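Local coordinates for protein glutathione transferase (Phanerochaete chrysosporium, PDB 4F0C) that probably conjugates or otherwise transfers glutathione to substrates, as a GST-fold enzyme of the Ure2p type, and binds oxidized glutathione, at residues A[61-66]-A[83-88]. Numbering follows the deposited sequence.
Sequences LIDHYY and EKYDPE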
loop_
_atom_site.group_PDB
_atom_site.type_symbol
_atom_site.label_atom_id
_atom_site.label_comp_id
_atom_site.label_asym_id
_atom_site.label_seq_id
_atom_site.Cartn_x
_atom_site.Cartn_y
_atom_site.Cartn_z
ATOM N N LEU A 61 -15.755 -5.898 -1.828
ATOM C CA LEU A 61 -17.002 -5.589 -1.110
ATOM C C LEU A 61 -18.040 -5.143 -2.115
ATOM O O LEU A 61 -17.745 -4.307 -2.971
ATOM C CB LEU A 61 -16.763 -4.425 -0.133
ATOM C CG LEU A 61 -17.996 -3.989 0.684
ATOM C CD1 LEU A 61 -18.036 -4.783 1.957
ATOM C CD2 LEU A 61 -17.957 -2.475 1.003
ATOM N N ILE A 62 -19.246 -5.701 -2.034
ATOM C CA ILE A 62 -20.370 -5.164 -2.815
ATOM C C ILE A 62 -21.353 -4.493 -1.883
ATOM O O ILE A 62 -21.776 -5.110 -0.900
ATOM C CB ILE A 62 -21.166 -6.257 -3.549
ATOM C CG1 ILE A 62 -20.235 -7.129 -4.406
ATOM C CG2 ILE A 62 -22.283 -5.617 -4.434
ATOM C CD1 ILE A 62 -20.933 -8.358 -4.910
ATOM N N ASP A 63 -21.707 -3.239 -2.171
ATOM C CA ASP A 63 -22.698 -2.521 -1.382
ATOM C C ASP A 63 -24.073 -2.635 -2.073
ATOM O O ASP A 63 -24.416 -1.903 -3.012
ATOM C CB ASP A 63 -22.251 -1.067 -1.189
ATOM C CG ASP A 63 -23.159 -0.279 -0.255
ATOM O OD1 ASP A 63 -24.292 -0.742 0.088
ATOM O OD2 ASP A 63 -22.731 0.850 0.093
ATOM N N HIS A 64 -24.874 -3.583 -1.613
ATOM C CA HIS A 64 -26.150 -3.837 -2.256
ATOM C C HIS A 64 -27.149 -2.680 -2.098
ATOM O O HIS A 64 -28.114 -2.601 -2.850
ATOM C CB HIS A 64 -26.755 -5.157 -1.748
ATOM C CG HIS A 64 -25.872 -6.346 -1.977
ATOM N ND1 HIS A 64 -25.517 -6.775 -3.241
ATOM C CD2 HIS A 64 -25.289 -7.207 -1.109
ATOM C CE1 HIS A 64 -24.743 -7.843 -3.136
ATOM N NE2 HIS A 64 -24.601 -8.136 -1.854
ATOM N N TYR A 65 -26.935 -1.809 -1.105
ATOM C CA TYR A 65 -27.884 -0.718 -0.842
ATOM C C TYR A 65 -27.407 0.556 -1.550
ATOM O O TYR A 65 -27.996 1.622 -1.398
ATOM C CB TYR A 65 -28.033 -0.433 0.662
ATOM C CG TYR A 65 -28.582 -1.580 1.512
ATOM C CD1 TYR A 65 -28.969 -2.801 0.943
ATOM C CD2 TYR A 65 -28.752 -1.412 2.905
ATOM C CE1 TYR A 65 -29.483 -3.855 1.769
ATOM C CE2 TYR A 65 -29.247 -2.428 3.706
ATOM C CZ TYR A 65 -29.596 -3.647 3.150
ATOM O OH TYR A 65 -30.076 -4.646 3.993
ATOM N N TYR A 66 -26.334 0.429 -2.319
ATOM C CA TYR A 66 -25.860 1.545 -3.146
ATOM C C TYR A 66 -25.633 1.045 -4.577
ATOM O O TYR A 66 -24.538 1.169 -5.112
ATOM C CB TYR A 66 -24.577 2.108 -2.539
ATOM C CG TYR A 66 -24.093 3.423 -3.145
ATOM C CD1 TYR A 66 -24.960 4.513 -3.271
ATOM C CD2 TYR A 66 -22.776 3.560 -3.575
ATOM C CE1 TYR A 66 -24.505 5.735 -3.808
ATOM C CE2 TYR A 66 -22.311 4.765 -4.108
ATOM C CZ TYR A 66 -23.184 5.849 -4.222
ATOM O OH TYR A 66 -22.739 7.052 -4.751
ATOM N N GLU A 83 -16.399 6.702 5.005
ATOM C CA GLU A 83 -16.912 7.884 4.323
ATOM C C GLU A 83 -18.443 7.860 4.238
ATOM O O GLU A 83 -19.127 8.867 4.492
ATOM C CB GLU A 83 -16.268 8.030 2.939
ATOM C CG GLU A 83 -14.852 8.598 3.028
ATOM C CD GLU A 83 -14.847 10.094 3.349
ATOM O OE1 GLU A 83 -13.814 10.606 3.824
ATOM O OE2 GLU A 83 -15.878 10.758 3.117
ATOM N N LYS A 84 -18.995 6.701 3.908
ATOM C CA LYS A 84 -20.428 6.650 3.647
ATOM C C LYS A 84 -21.291 6.264 4.840
ATOM O O LYS A 84 -22.469 6.597 4.868
ATOM C CB LYS A 84 -20.731 5.714 2.455
ATOM C CG LYS A 84 -20.455 6.377 1.108
ATOM C CD LYS A 84 -21.008 5.588 -0.100
ATOM C CE LYS A 84 -22.501 5.303 -0.056
ATOM N NZ LYS A 84 -23.405 6.466 -0.337
ATOM N N TYR A 85 -20.713 5.555 5.807
ATOM C CA TYR A 85 -21.501 4.924 6.867
ATOM C C TYR A 85 -20.923 5.119 8.283
ATOM O O TYR A 85 -21.288 4.394 9.217
ATOM C CB TYR A 85 -21.683 3.424 6.587
ATOM C CG TYR A 85 -22.320 3.159 5.227
ATOM C CD1 TYR A 85 -23.658 3.501 4.993
ATOM C CD2 TYR A 85 -21.567 2.627 4.172
ATOM C CE1 TYR A 85 -24.238 3.283 3.756
ATOM C CE2 TYR A 85 -22.144 2.388 2.928
ATOM C CZ TYR A 85 -23.485 2.744 2.716
ATOM O OH TYR A 85 -24.101 2.522 1.488
ATOM N N ASP A 86 -20.099 6.142 8.445
ATOM C CA ASP A 86 -19.638 6.543 9.779
ATOM C C ASP A 86 -19.859 8.047 9.983
ATOM O O ASP A 86 -18.887 8.816 10.162
ATOM C CB ASP A 86 -18.145 6.144 9.964
ATOM C CG ASP A 86 -17.635 6.401 11.388
ATOM O OD1 ASP A 86 -18.468 6.425 12.340
ATOM O OD2 ASP A 86 -16.402 6.526 11.556
ATOM N N PRO A 87 -21.132 8.500 9.913
ATOM C CA PRO A 87 -21.380 9.952 9.922
ATOM C C PRO A 87 -21.040 10.606 11.274
ATOM O O PRO A 87 -20.835 11.829 11.346
ATOM C CB PRO A 87 -22.896 10.059 9.641
ATOM C CG PRO A 87 -23.444 8.748 10.165
ATOM C CD PRO A 87 -22.386 7.732 9.772
ATOM N N GLU A 88 -20.991 9.817 12.332
ATOM C CA GLU A 88 -20.589 10.360 13.631
ATOM C C GLU A 88 -19.085 10.234 13.891
ATOM O O GLU A 88 -18.611 10.577 14.993
ATOM C CB GLU A 88 -21.374 9.697 14.754
ATOM C CG GLU A 88 -22.890 10.067 14.677
ATOM C CD GLU A 88 -23.692 9.584 15.853
ATOM O OE1 GLU A 88 -23.946 8.359 15.979
ATOM O OE2 GLU A 88 -24.116 10.461 16.628
HETATM O O HOH W 1 -22.508 8.420 -1.915
#
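Lys84 lays the end of its side chain over one face of the Tyr66 ring. Lys84 NZ sits 3.8 Å from the centroid of the Tyr66 ring, 15° off the normal, in a cation-pi contact. Lys84 CE lies 3.9 Å from the Tyr66 centroid and adds a CH-pi contact. The lysine chain bends at its last two torsions, which brings CE and NZ both over the ring. One water accepts from Lys84 NZ at 2.7 Å and gives a weak bond to Tyr66 OH. That hydroxyl also bonds Asp97 of the second subunit, and Phe96 of that subunit packs on Lys84, so this end of the contact lies at the dimer interface. In the thioredoxin-like N-terminal domain of the GST fold, the contact ties the turn after strand 60-63 to the C-terminal part of helix 74-85. Next along the chain, Tyr85 OH donates to the syn lone pair of Asp63 OD2 at 2.6 Å. The Asp63 carboxylate and the Tyr85 ring are turned 60° apart, with OD2 at the ring's edge. Tyr80 OH shares OD2, while OD1 takes Gln6 NE2 and, in an Asx turn, Tyr65 N. Replacing Asp63 with an alanine would probably leave the Tyr85 and Tyr80 hydroxyls without their shared acceptor and lose the Asx-turn bond to Tyr65 N. Asp63 also opens a type I turn, closed by Tyr66 N to Asp63 O at 3.1 Å.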